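Periplasmic binding protein/LacI transcriptional regulator (Clostridium phytofermentans, PDB 3BRS) probably binds a sugar outside the cell and passes it to a membrane transporter, as periplasmic-type solute-binding proteins do. Local coordinates at residues 56-61 against 69-74; 90-95 against 259-264; 101-106 against 266-271. One frame throughout, in Å; residues are numbered along the deposited sequence.

Contact 1 (56-61 against 69-74); sequences ELIEEA and ILLAAA
Ile-58 and Leu-71 meet through different first torsions. In Ile-58, CG1 stands beside the backbone N and anti to the carbonyl carbon (chi1 -65°). This carries CD1 off the helix and toward the strand, although the side chain does not start out in that direction. In Leu-71, CG is anti to the backbone N (chi1 168°), and both methyls are held up to the helix. The two side chains cross at about a right angle. Ile-58 CD1 lies at the fork of the leucine, 4.0 Å from Leu-71 CD1 and 4.0 Å from Leu-71 CD2.

One helical turn further on, Ala-61 makes the second touch. Its CB points toward the strand and meets Ile-69 CD1 at 3.7 Å. The longer Ile-69 side chain spans the gap to the small methyl, and Ile-69 CG1 stays within 4.0 Å of Ala-61 CB. No hydrogen bond crosses between 56-61 and 69-74. All four touching residues are buried, and only aliphatic carbons meet.

The motif is a beta-alpha-beta crossover. The chain leaves strand 39-42, runs through helix 51-63 and enters strand 68-71, passing over strand 7-11 on the way. Gln-54 of the same helix adds a polar tie, as its side-chain amide bonds to Ala-72 O and Ala-74 N just past the strand. Ile-11 of strand 7-11 touches all four side chains of the contact, and Leu-93 of strand 92-96 packs against Ile-69 and Leu-71 from the neighbouring strand.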
ATOM      1  N   GLU A  56      18.332  -4.474  -7.012  1.00 25.25           N
ATOM      2  CA  GLU A  56      19.183  -4.200  -8.190  1.00 25.05           C
ATOM      3  C   GLU A  56      18.982  -2.805  -8.730  1.00 25.48           C
ATOM      4  O   GLU A  56      19.942  -2.139  -9.069  1.00 32.34           O
ATOM      5  CB  GLU A  56      18.771  -5.189  -9.269  1.00 32.25           C
ATOM      6  CG  GLU A  56      19.400  -6.552  -9.043  1.00 37.79           C
ATOM      7  CD  GLU A  56      19.095  -7.535 -10.154  1.00 49.95           C
ATOM      8  OE1 GLU A  56      18.198  -7.298 -11.040  1.00 44.92           O
ATOM      9  OE2 GLU A  56      19.783  -8.569 -10.115  1.00 50.64           O
ATOM     10  N   LEU A  57      17.719  -2.373  -8.848  1.00 21.48           N
ATOM     11  CA  LEU A  57      17.328  -1.012  -9.352  1.00 22.15           C
ATOM     12  C   LEU A  57      17.811   0.080  -8.399  1.00 28.62           C
ATOM     13  O   LEU A  57      18.250   1.140  -8.821  1.00 31.76           O
ATOM     14  CB  LEU A  57      15.826  -0.955  -9.404  1.00 19.47           C
ATOM     15  CG  LEU A  57      15.166  -1.751 -10.576  1.00 37.80           C
ATOM     16  CD1 LEU A  57      13.638  -1.659 -10.541  1.00 30.72           C
ATOM     17  CD2 LEU A  57      15.637  -1.316 -11.977  1.00 30.40           C
ATOM     18  N   ILE A  58      17.753  -0.157  -7.079  1.00 27.87           N
ATOM     19  CA  ILE A  58      18.396   0.797  -6.174  1.00 24.48           C
ATOM     20  C   ILE A  58      19.875   0.871  -6.403  1.00 27.49           C
ATOM     21  O   ILE A  58      20.409   1.957  -6.452  1.00 27.47           O
ATOM     22  CB  ILE A  58      18.173   0.394  -4.687  1.00 23.94           C
ATOM     23  CG1 ILE A  58      16.678   0.484  -4.326  1.00 29.47           C
ATOM     24  CG2 ILE A  58      19.126   1.150  -3.758  1.00 28.38           C
ATOM     25  CD1 ILE A  58      16.234  -0.487  -3.101  1.00 21.48           C
ATOM     26  N   GLU A  59      20.567  -0.263  -6.497  1.00 31.02           N
ATOM     27  CA  GLU A  59      21.980  -0.192  -6.759  1.00 35.18           C
ATOM     28  C   GLU A  59      22.251   0.678  -8.051  1.00 35.45           C
ATOM     29  O   GLU A  59      23.146   1.582  -8.068  1.00 32.17           O
ATOM     30  CB  GLU A  59      22.570  -1.607  -6.861  1.00 35.92           C
ATOM     31  CG  GLU A  59      22.626  -2.417  -5.551  1.00 46.78           C
ATOM     32  CD  GLU A  59      23.019  -3.946  -5.774  1.00 40.19           C
ATOM     33  OE1 GLU A  59      22.215  -4.883  -5.394  1.00 52.92           O
ATOM     34  OE2 GLU A  59      24.117  -4.193  -6.349  1.00 55.93           O
ATOM     35  N   GLU A  60      21.498   0.373  -9.126  1.00 37.64           N
ATOM     36  CA  GLU A  60      21.540   1.101 -10.405  1.00 36.72           C
ATOM     37  C   GLU A  60      21.232   2.611 -10.173  1.00 33.94           C
ATOM     38  O   GLU A  60      21.859   3.487 -10.818  1.00 31.28           O
ATOM     39  CB  GLU A  60      20.534   0.506 -11.415  1.00 36.73           C
ATOM     40  CG  GLU A  60      20.918  -0.875 -12.054  1.00 64.90           C
ATOM     41  CD  GLU A  60      19.724  -1.620 -12.822  1.00 40.85           C
ATOM     42  OE1 GLU A  60      18.750  -0.934 -13.265  1.00 66.37           O
ATOM     43  OE2 GLU A  60      19.789  -2.888 -12.970  1.00 62.91           O
ATOM     44  N   ALA A  61      20.254   2.903  -9.307  1.00 29.88           N
ATOM     45  CA  ALA A  61      19.833   4.287  -8.961  1.00 32.79           C
ATOM     46  C   ALA A  61      21.033   5.063  -8.392  1.00 36.80           C
ATOM     47  O   ALA A  61      21.393   6.136  -8.841  1.00 37.68           O
ATOM     48  CB  ALA A  61      18.633   4.261  -7.874  1.00 31.08           C
ATOM     49  N   ILE A  69      16.790   9.715  -3.629  1.00 29.63           N
ATOM     50  CA  ILE A  69      16.048   8.574  -4.168  1.00 29.40           C
ATOM     51  C   ILE A  69      14.783   8.491  -3.337  1.00 29.62           C
ATOM     52  O   ILE A  69      14.865   8.556  -2.093  1.00 27.98           O
ATOM     53  CB  ILE A  69      16.874   7.301  -3.955  1.00 30.51           C
ATOM     54  CG1 ILE A  69      17.863   7.081  -5.119  1.00 34.89           C
ATOM     55  CG2 ILE A  69      15.962   6.060  -3.629  1.00 24.66           C
ATOM     56  CD1 ILE A  69      19.073   6.080  -4.693  1.00 27.55           C
ATOM     57  N   LEU A  70      13.609   8.387  -3.974  1.00 30.21           N
ATOM     58  CA  LEU A  70      12.362   8.146  -3.220  1.00 30.11           C
ATOM     59  C   LEU A  70      12.012   6.665  -3.343  1.00 30.20           C
ATOM     60  O   LEU A  70      11.980   6.163  -4.458  1.00 31.28           O
ATOM     61  CB  LEU A  70      11.171   8.960  -3.775  1.00 28.68           C
ATOM     62  CG  LEU A  70      11.397  10.459  -3.818  1.00 29.78           C
ATOM     63  CD1 LEU A  70      12.230  10.841  -5.023  1.00 29.57           C
ATOM     64  CD2 LEU A  70      10.045  10.999  -3.942  1.00 36.99           C
ATOM     65  N   LEU A  71      11.661   5.971  -2.253  1.00 25.16           N
ATOM     66  CA  LEU A  71      11.690   4.556  -2.364  1.00 23.36           C
ATOM     67  C   LEU A  71      10.503   4.034  -1.666  1.00 26.67           C
ATOM     68  O   LEU A  71      10.291   4.419  -0.511  1.00 29.13           O
ATOM     69  CB  LEU A  71      12.987   4.004  -1.726  1.00 22.88           C
ATOM     70  CG  LEU A  71      13.048   2.499  -1.514  1.00 30.98           C
ATOM     71  CD1 LEU A  71      12.952   1.702  -2.856  1.00 29.04           C
ATOM     72  CD2 LEU A  71      14.343   2.174  -0.728  1.00 25.35           C
ATOM     73  N   ALA A  72       9.731   3.165  -2.343  1.00 26.30           N
ATOM     74  CA  ALA A  72       8.632   2.417  -1.657  1.00 27.49           C
ATOM     75  C   ALA A  72       9.228   1.029  -1.481  1.00 30.06           C
ATOM     76  O   ALA A  72       9.557   0.373  -2.461  1.00 33.08           O
ATOM     77  CB  ALA A  72       7.337   2.434  -2.451  1.00 19.81           C
ATOM     78  N   ALA A  73       9.531   0.663  -0.217  1.00 29.00           N
ATOM     79  CA  ALA A  73      10.398  -0.507   0.033  1.00 25.95           C
ATOM     80  C   ALA A  73       9.576  -1.749  -0.219  1.00 25.78           C
ATOM     81  O   ALA A  73       8.562  -2.042   0.467  1.00 26.09           O
ATOM     82  CB  ALA A  73      10.879  -0.476   1.458  1.00 26.83           C
ATOM     83  N   ALA A  74      10.050  -2.603  -1.100  1.00 26.94           N
ATOM     84  CA  ALA A  74       9.289  -3.860  -1.349  1.00 28.28           C
ATOM     85  C   ALA A  74       9.194  -4.771  -0.111  1.00 31.56           C
ATOM     86  O   ALA A  74       8.237  -5.491   0.072  1.00 34.74           O
ATOM     87  CB  ALA A  74       9.840  -4.622  -2.567  1.00 27.43           C
TER

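Contact 2 (90-95 against 259-264); sequences GIKLIV and KLLKKE
Lys-92 and Ile-94 of a central strand meet Leu-260 and Leu-261 in the last turn of helix 246-262. This is helix-on-sheet packing in the alpha/beta fold of periplasmic binding proteins, where the helix covers part of a parallel sheet. The tight part is around Leu-260. Its CD1 lies 3.4 Å from Ile-94 CD1, shorter than usual van der Waals contact, so the exact value is doubtful. Ile-107 of the next strand touches both residues.

Lys-92 joins by its methylene groups. Its chain is bent from chi2 onward and slides past Leu-260 in the opposite direction, with Lys-92 CD 3.7 Å from Leu-260 CB, which supports the close fit. Lys-92 CG meets Leu-261 CD1 at 3.5 Å. The ammonium lies beyond the methylenes.

The outer side is looser and polar. Lys-92 NZ is 6.5 Å from Lys-263 NZ, so these like charges probably repel mildly. The helix ends there in a Schellman motif: Lys-263 has positive phi (71°), and Lys-263 N and Glu-264 N bond back to Leu-260 O and Lys-259 O. The exposed Glu-264 then forms a salt bridge with Lys-259, whose NZ sits 3.1 Å from Glu-264 OE2, 63° out of the carboxylate plane.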
ATOM      1  N   GLY A  90      26.021   9.472  -0.419  1.00 31.39           N
ATOM      2  CA  GLY A  90      25.759  10.963  -0.481  1.00 31.20           C
ATOM      3  C   GLY A  90      24.387  11.375  -0.998  1.00 30.70           C
ATOM      4  O   GLY A  90      24.097  12.553  -1.286  1.00 28.79           O
ATOM      5  N   ILE A  91      23.516  10.385  -1.074  1.00 33.36           N
ATOM      6  CA  ILE A  91      22.105  10.574  -1.542  1.00 33.73           C
ATOM      7  C   ILE A  91      21.081  10.621  -0.385  1.00 33.88           C
ATOM      8  O   ILE A  91      21.127   9.812   0.568  1.00 33.98           O
ATOM      9  CB  ILE A  91      21.712   9.410  -2.547  1.00 31.09           C
ATOM     10  CG1 ILE A  91      22.718   9.378  -3.710  1.00 38.63           C
ATOM     11  CG2 ILE A  91      20.371   9.699  -3.157  1.00 40.14           C
ATOM     12  CD1 ILE A  91      22.724   8.062  -4.489  1.00 33.63           C
ATOM     13  N   LYS A  92      20.135  11.557  -0.497  1.00 31.88           N
ATOM     14  CA  LYS A  92      19.004  11.685   0.418  1.00 27.93           C
ATOM     15  C   LYS A  92      17.994  10.538   0.177  1.00 29.73           C
ATOM     16  O   LYS A  92      17.695  10.197  -0.971  1.00 31.28           O
ATOM     17  CB  LYS A  92      18.325  13.049   0.103  1.00 32.00           C
ATOM     18  CG  LYS A  92      19.175  14.294   0.364  1.00 60.46           C
ATOM     19  CD  LYS A  92      19.250  14.550   1.864  1.00 42.00           C
ATOM     20  CE  LYS A  92      20.668  14.590   2.407  1.00 67.43           C
ATOM     21  NZ  LYS A  92      21.330  15.845   2.012  1.00 42.67           N
ATOM     22  N   LEU A  93      17.465   9.928   1.236  1.00 29.59           N
ATOM     23  CA  LEU A  93      16.464   8.930   1.090  1.00 28.82           C
ATOM     24  C   LEU A  93      15.141   9.460   1.629  1.00 29.45           C
ATOM     25  O   LEU A  93      15.048   9.730   2.832  1.00 32.89           O
ATOM     26  CB  LEU A  93      16.864   7.656   1.836  1.00 28.59           C
ATOM     27  CG  LEU A  93      15.902   6.482   1.855  1.00 34.87           C
ATOM     28  CD1 LEU A  93      15.437   6.050   0.436  1.00 26.79           C
ATOM     29  CD2 LEU A  93      16.602   5.376   2.530  1.00 37.87           C
ATOM     30  N   ILE A  94      14.131   9.567   0.775  1.00 25.88           N
ATOM     31  CA  ILE A  94      12.698   9.660   1.188  1.00 26.20           C
ATOM     32  C   ILE A  94      12.031   8.318   1.067  1.00 29.15           C
ATOM     33  O   ILE A  94      12.078   7.657   0.005  1.00 34.20           O
ATOM     34  CB  ILE A  94      11.874  10.667   0.286  1.00 23.69           C
ATOM     35  CG1 ILE A  94      12.558  11.953   0.229  1.00 26.61           C
ATOM     36  CG2 ILE A  94      10.359  10.901   0.744  1.00 22.95           C
ATOM     37  CD1 ILE A  94      13.057  12.364   1.543  1.00 32.55           C
ATOM     38  N   VAL A  95      11.445   7.840   2.150  1.00 28.28           N
ATOM     39  CA  VAL A  95      10.610   6.652   2.011  1.00 26.06           C
ATOM     40  C   VAL A  95       9.156   7.072   1.710  1.00 28.84           C
ATOM     41  O   VAL A  95       8.634   7.901   2.391  1.00 31.37           O
ATOM     42  CB  VAL A  95      10.736   5.713   3.107  1.00 26.51           C
ATOM     43  CG1 VAL A  95       9.520   4.773   3.085  1.00 36.84           C
ATOM     44  CG2 VAL A  95      12.077   4.904   2.952  1.00 33.22           C
ATOM     45  N   LYS A 259      13.355  20.292   0.964  1.00 33.77           N
ATOM     46  CA  LYS A 259      13.755  20.872   2.221  1.00 33.44           C
ATOM     47  C   LYS A 259      15.065  20.284   2.639  1.00 35.52           C
ATOM     48  O   LYS A 259      15.986  21.033   2.970  1.00 36.09           O
ATOM     49  CB  LYS A 259      12.684  20.678   3.266  1.00 33.25           C
ATOM     50  CG  LYS A 259      11.414  21.335   2.800  1.00 36.70           C
ATOM     51  CD  LYS A 259      10.763  22.088   3.878  1.00 40.60           C
ATOM     52  CE  LYS A 259       9.816  23.106   3.302  1.00 44.97           C
ATOM     53  NZ  LYS A 259      10.016  24.356   4.077  1.00 43.38           N
ATOM     54  N   LEU A 260      15.206  18.971   2.525  1.00 32.42           N
ATOM     55  CA  LEU A 260      16.444  18.328   2.973  1.00 33.45           C
ATOM     56  C   LEU A 260      17.664  18.847   2.233  1.00 36.67           C
ATOM     57  O   LEU A 260      18.708  19.051   2.829  1.00 36.60           O
ATOM     58  CB  LEU A 260      16.411  16.827   2.728  1.00 31.83           C
ATOM     59  CG  LEU A 260      15.242  16.032   3.256  1.00 32.52           C
ATOM     60  CD1 LEU A 260      15.303  14.610   2.670  1.00 34.62           C
ATOM     61  CD2 LEU A 260      15.317  16.026   4.810  1.00 36.24           C
ATOM     62  N   LEU A 261      17.538  18.974   0.916  1.00 37.25           N
ATOM     63  CA  LEU A 261      18.633  19.451   0.086  1.00 38.65           C
ATOM     64  C   LEU A 261      18.946  20.913   0.380  1.00 41.98           C
ATOM     65  O   LEU A 261      20.088  21.311   0.239  1.00 43.67           O
ATOM     66  CB  LEU A 261      18.230  19.328  -1.374  1.00 36.31           C
ATOM     67  CG  LEU A 261      18.709  18.300  -2.389  1.00 54.88           C
ATOM     68  CD1 LEU A 261      19.369  16.964  -1.965  1.00 20.34           C
ATOM     69  CD2 LEU A 261      17.481  18.090  -3.120  1.00 22.25           C
ATOM     70  N   LYS A 262      17.921  21.721   0.700  1.00 43.78           N
ATOM     71  CA  LYS A 262      18.091  23.085   1.273  1.00 43.05           C
ATOM     72  C   LYS A 262      18.601  23.084   2.753  1.00 42.99           C
ATOM     73  O   LYS A 262      18.898  24.121   3.324  1.00 41.99           O
ATOM     74  CB  LYS A 262      16.788  23.873   1.215  1.00 41.14           C
ATOM     75  CG  LYS A 262      16.623  24.750   0.047  1.00 47.83           C
ATOM     76  CD  LYS A 262      15.798  24.107  -1.009  1.00 46.19           C
ATOM     77  CE  LYS A 262      15.203  25.166  -1.932  1.00 50.01           C
ATOM     78  NZ  LYS A 262      14.201  26.025  -1.211  1.00 52.35           N
ATOM     79  N   LYS A 263      18.715  21.936   3.389  1.00 44.90           N
ATOM     80  CA  LYS A 263      19.334  21.930   4.727  1.00 47.36           C
ATOM     81  C   LYS A 263      18.385  22.583   5.740  1.00 46.50           C
ATOM     82  O   LYS A 263      18.812  23.237   6.708  1.00 49.30           O
ATOM     83  CB  LYS A 263      20.682  22.681   4.688  1.00 48.30           C
ATOM     84  CG  LYS A 263      21.754  21.996   3.897  1.00 62.98           C
ATOM     85  CD  LYS A 263      22.540  20.956   4.705  1.00 59.12           C
ATOM     86  CE  LYS A 263      23.651  20.379   3.815  1.00 69.66           C
ATOM     87  NZ  LYS A 263      24.457  21.468   3.114  1.00 62.60           N
ATOM     88  N   GLU A 264      17.099  22.375   5.495  1.00 41.96           N
ATOM     89  CA  GLU A 264      16.013  23.025   6.164  1.00 39.03           C
ATOM     90  C   GLU A 264      15.140  21.967   6.945  1.00 40.34           C
ATOM     91  O   GLU A 264      15.238  20.763   6.654  1.00 40.72           O
ATOM     92  CB  GLU A 264      15.343  23.917   5.098  1.00 36.51           C
ATOM     93  CG  GLU A 264      13.972  24.383   5.294  1.00 44.01           C
ATOM     94  CD  GLU A 264      13.576  25.301   4.144  1.00 51.02           C
ATOM     95  OE1 GLU A 264      14.300  25.315   3.107  1.00 56.93           O
ATOM     96  OE2 GLU A 264      12.565  26.044   4.277  1.00 57.92           O
TER

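Contact 3 (101-106 against 266-271); sequences KQDIAD and VPKQLD
The carbonyl of Ala-105 is met by Lys-268 in its own plane, not from above or below. Lys-268 NZ gives a hydrogen bond of 3.1 Å to Ala-105 O. The angle at the oxygen, C=O to nitrogen, is 153°, so the donor stands a moderate way off the carbonyl axis. Two carboxylates lie near the same ammonium without a salt bridge. Asp-103 OD2 is 4.5 Å from Lys-268 NZ, and Asp-106 OD1 is 5.4 Å from Lys-268 NZ. At these distances their charge probably only adds a weak pull on the ammonium. The other oxygen of Asp-106, OD2, accepts a hydrogen bond from Leu-93 N in the adjoining strand.

The lysine arrives along its aliphatic part. Its chain is bent at chi2 and again at chi4 (-71°), and the second bend turns NZ to the carbonyl. Lower on the chain, Lys-268 CG packs 3.5 Å from Asp-106 O.

In the two-lobed alpha/beta fold of periplasmic binding proteins, residues 101-106 link strand 92-96 to strand 107-110 in the parallel sheet of one lobe. Residues 266-271 lead into strand 269-271, which the chain adds late as one of the two edge strands of that sheet. Lys-268 and Leu-270 make backbone hydrogen bonds with Thr-108, so the backbone of the lysine is held beside strand 107-110.

Asp-103 is the centre of an inverse gamma turn, with a weak bond from Ile-104 N to Gln-102 O. Chi1 of -176° sets its carboxylate anti to the backbone N and carries OD2 nearer the lysine.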
ATOM      1  N   LYS A 101      12.187  -1.728   8.505  1.00 39.29           N
ATOM      2  CA  LYS A 101      12.419  -2.003   9.889  1.00 39.48           C
ATOM      3  C   LYS A 101      13.614  -1.215  10.308  1.00 38.36           C
ATOM      4  O   LYS A 101      13.718  -0.874  11.484  1.00 34.32           O
ATOM      5  CB  LYS A 101      12.780  -3.495  10.069  1.00 40.31           C
ATOM      6  CG  LYS A 101      12.753  -4.000  11.538  1.00 48.78           C
ATOM      7  CD  LYS A 101      13.473  -5.357  11.640  1.00 43.14           C
ATOM      8  CE  LYS A 101      14.687  -5.432  10.668  1.00 55.15           C
ATOM      9  NZ  LYS A 101      15.432  -6.764  10.755  1.00 59.38           N
ATOM     10  N   GLN A 102      14.543  -0.979   9.372  1.00 37.59           N
ATOM     11  CA  GLN A 102      15.786  -0.256   9.690  1.00 40.51           C
ATOM     12  C   GLN A 102      15.536   1.246   9.551  1.00 44.10           C
ATOM     13  O   GLN A 102      14.888   1.696   8.600  1.00 42.66           O
ATOM     14  CB  GLN A 102      16.978  -0.724   8.837  1.00 38.90           C
ATOM     15  CG  GLN A 102      17.254  -2.287   8.987  1.00 36.25           C
ATOM     16  CD  GLN A 102      16.431  -3.130   7.973  1.00 47.75           C
ATOM     17  OE1 GLN A 102      15.436  -2.657   7.347  1.00 28.29           O
ATOM     18  NE2 GLN A 102      16.854  -4.373   7.791  1.00 30.25           N
ATOM     19  N   ASP A 103      16.048   2.023  10.499  1.00 45.99           N
ATOM     20  CA  ASP A 103      15.669   3.422  10.566  1.00 48.74           C
ATOM     21  C   ASP A 103      16.560   4.298   9.705  1.00 47.81           C
ATOM     22  O   ASP A 103      17.270   5.165  10.220  1.00 48.85           O
ATOM     23  CB  ASP A 103      15.687   3.938  12.002  1.00 52.13           C
ATOM     24  CG  ASP A 103      15.209   5.358  12.082  1.00 85.33           C
ATOM     25  OD1 ASP A 103      14.186   5.647  11.405  1.00 67.89           O
ATOM     26  OD2 ASP A 103      15.874   6.174  12.771  1.00 66.82           O
ATOM     27  N   ILE A 104      16.522   4.094   8.387  1.00 44.04           N
ATOM     28  CA  ILE A 104      17.397   4.876   7.530  1.00 37.41           C
ATOM     29  C   ILE A 104      16.768   5.992   6.723  1.00 34.11           C
ATOM     30  O   ILE A 104      17.527   6.802   6.145  1.00 32.76           O
ATOM     31  CB  ILE A 104      18.317   3.985   6.686  1.00 37.81           C
ATOM     32  CG1 ILE A 104      17.463   3.127   5.738  1.00 30.19           C
ATOM     33  CG2 ILE A 104      19.288   3.148   7.619  1.00 37.34           C
ATOM     34  CD1 ILE A 104      18.223   2.427   4.616  1.00 37.54           C
ATOM     35  N   ALA A 105      15.429   6.108   6.690  1.00 32.70           N
ATOM     36  CA  ALA A 105      14.801   7.201   5.922  1.00 33.75           C
ATOM     37  C   ALA A 105      15.143   8.525   6.480  1.00 35.27           C
ATOM     38  O   ALA A 105      15.061   8.701   7.687  1.00 40.47           O
ATOM     39  CB  ALA A 105      13.263   7.089   5.874  1.00 33.46           C
ATOM     40  N   ASP A 106      15.438   9.480   5.622  1.00 34.17           N
ATOM     41  CA  ASP A 106      15.567  10.884   6.019  1.00 35.06           C
ATOM     42  C   ASP A 106      14.166  11.449   6.303  1.00 34.04           C
ATOM     43  O   ASP A 106      13.972  12.096   7.297  1.00 36.56           O
ATOM     44  CB  ASP A 106      16.336  11.742   4.993  1.00 36.74           C
ATOM     45  CG  ASP A 106      17.760  11.256   4.767  1.00 56.05           C
ATOM     46  OD1 ASP A 106      18.460  10.974   5.749  1.00 40.48           O
ATOM     47  OD2 ASP A 106      18.186  11.127   3.607  1.00 44.94           O
ATOM     48  N   VAL A 266      12.709  19.421   8.461  1.00 31.95           N
ATOM     49  CA  VAL A 266      11.525  18.711   8.020  1.00 32.68           C
ATOM     50  C   VAL A 266      11.197  17.633   9.034  1.00 31.63           C
ATOM     51  O   VAL A 266      12.089  16.946   9.504  1.00 29.48           O
ATOM     52  CB  VAL A 266      11.727  18.152   6.555  1.00 33.10           C
ATOM     53  CG1 VAL A 266      12.687  16.921   6.589  1.00 45.52           C
ATOM     54  CG2 VAL A 266      10.423  17.793   5.965  1.00 43.29           C
ATOM     55  N   PRO A 267       9.919  17.469   9.377  1.00 33.95           N
ATOM     56  CA  PRO A 267       9.609  16.299  10.275  1.00 36.47           C
ATOM     57  C   PRO A 267      10.139  14.910   9.752  1.00 39.61           C
ATOM     58  O   PRO A 267      10.296  14.722   8.538  1.00 41.43           O
ATOM     59  CB  PRO A 267       8.084  16.298  10.324  1.00 33.83           C
ATOM     60  CG  PRO A 267       7.660  17.677   9.873  1.00 39.02           C
ATOM     61  CD  PRO A 267       8.721  18.227   8.976  1.00 33.56           C
ATOM     62  N   LYS A 268      10.386  13.927  10.605  1.00 39.52           N
ATOM     63  CA  LYS A 268      10.936  12.679  10.066  1.00 41.16           C
ATOM     64  C   LYS A 268       9.789  11.794   9.546  1.00 43.79           C
ATOM     65  O   LYS A 268      10.014  10.868   8.755  1.00 44.79           O
ATOM     66  CB  LYS A 268      11.787  11.955  11.097  1.00 41.03           C
ATOM     67  CG  LYS A 268      13.024  11.291  10.568  1.00 78.86           C
ATOM     68  CD  LYS A 268      14.106  11.331  11.627  1.00 42.51           C
ATOM     69  CE  LYS A 268      15.527  11.263  11.002  1.00 81.72           C
ATOM     70  NZ  LYS A 268      15.984   9.960  10.383  1.00 50.62           N
ATOM     71  N   GLN A 269       8.563  12.112   9.978  1.00 43.69           N
ATOM     72  CA  GLN A 269       7.363  11.446   9.511  1.00 41.96           C
ATOM     73  C   GLN A 269       6.208  12.412   9.131  1.00 39.68           C
ATOM     74  O   GLN A 269       5.920  13.374   9.855  1.00 36.78           O
ATOM     75  CB  GLN A 269       6.925  10.500  10.609  1.00 44.40           C
ATOM     76  CG  GLN A 269       7.594   9.155  10.494  1.00 72.89           C
ATOM     77  CD  GLN A 269       7.889   8.480  11.830  1.00 63.22           C
ATOM     78  OE1 GLN A 269       9.040   8.096  12.087  1.00 76.02           O
ATOM     79  NE2 GLN A 269       6.857   8.310  12.677  1.00 70.52           N
ATOM     80  N   LEU A 270       5.594  12.192   7.958  1.00 38.82           N
ATOM     81  CA  LEU A 270       4.409  12.974   7.502  1.00 37.91           C
ATOM     82  C   LEU A 270       3.312  11.973   7.144  1.00 38.40           C
ATOM     83  O   LEU A 270       3.569  10.949   6.517  1.00 35.29           O
ATOM     84  CB  LEU A 270       4.731  13.768   6.257  1.00 38.31           C
ATOM     85  CG  LEU A 270       5.702  14.936   6.359  1.00 60.15           C
ATOM     86  CD1 LEU A 270       6.193  15.253   4.950  1.00 47.67           C
ATOM     87  CD2 LEU A 270       5.031  16.170   6.963  1.00 49.04           C
ATOM     88  N   ASP A 271       2.105  12.265   7.599  1.00 39.91           N
ATOM     89  CA  ASP A 271       0.966  11.357   7.536  1.00 40.58           C
ATOM     90  C   ASP A 271       0.186  11.853   6.364  1.00 40.71           C
ATOM     91  O   ASP A 271      -0.239  13.006   6.383  1.00 39.42           O
ATOM     92  CB  ASP A 271       0.084  11.528   8.771  1.00 41.03           C
ATOM     93  CG  ASP A 271      -0.879  10.390   8.954  1.00 63.08           C
ATOM     94  OD1 ASP A 271      -2.078  10.629   9.231  1.00 49.03           O
ATOM     95  OD2 ASP A 271      -0.415   9.234   8.839  1.00 58.16           O
TER

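All three contacts reach the same parallel sheet, at different depths. Contact 1 is core: every touching residue is buried and the chemistry is purely apolar. Contact 2 is partly buried, mixing apolar packing with lysine methylenes and charged ends. Contact 3 is at the surface and alone has a hydrogen bond between its segments. Contacts 1 and 2 use neighbouring strands, 68-71 and 92-96, joined by backbone bonds such as Leu-71 N to Ile-94 O. Contacts 2 and 3 touch through Leu-260 and Val-266, and Asp-106 of contact 3 accepts a probable hydrogen bond from Leu-93 N of contact 2. Helix 246-262 and strand 269-271 follow each other in the chain. Contacts 1 and 3 do not touch.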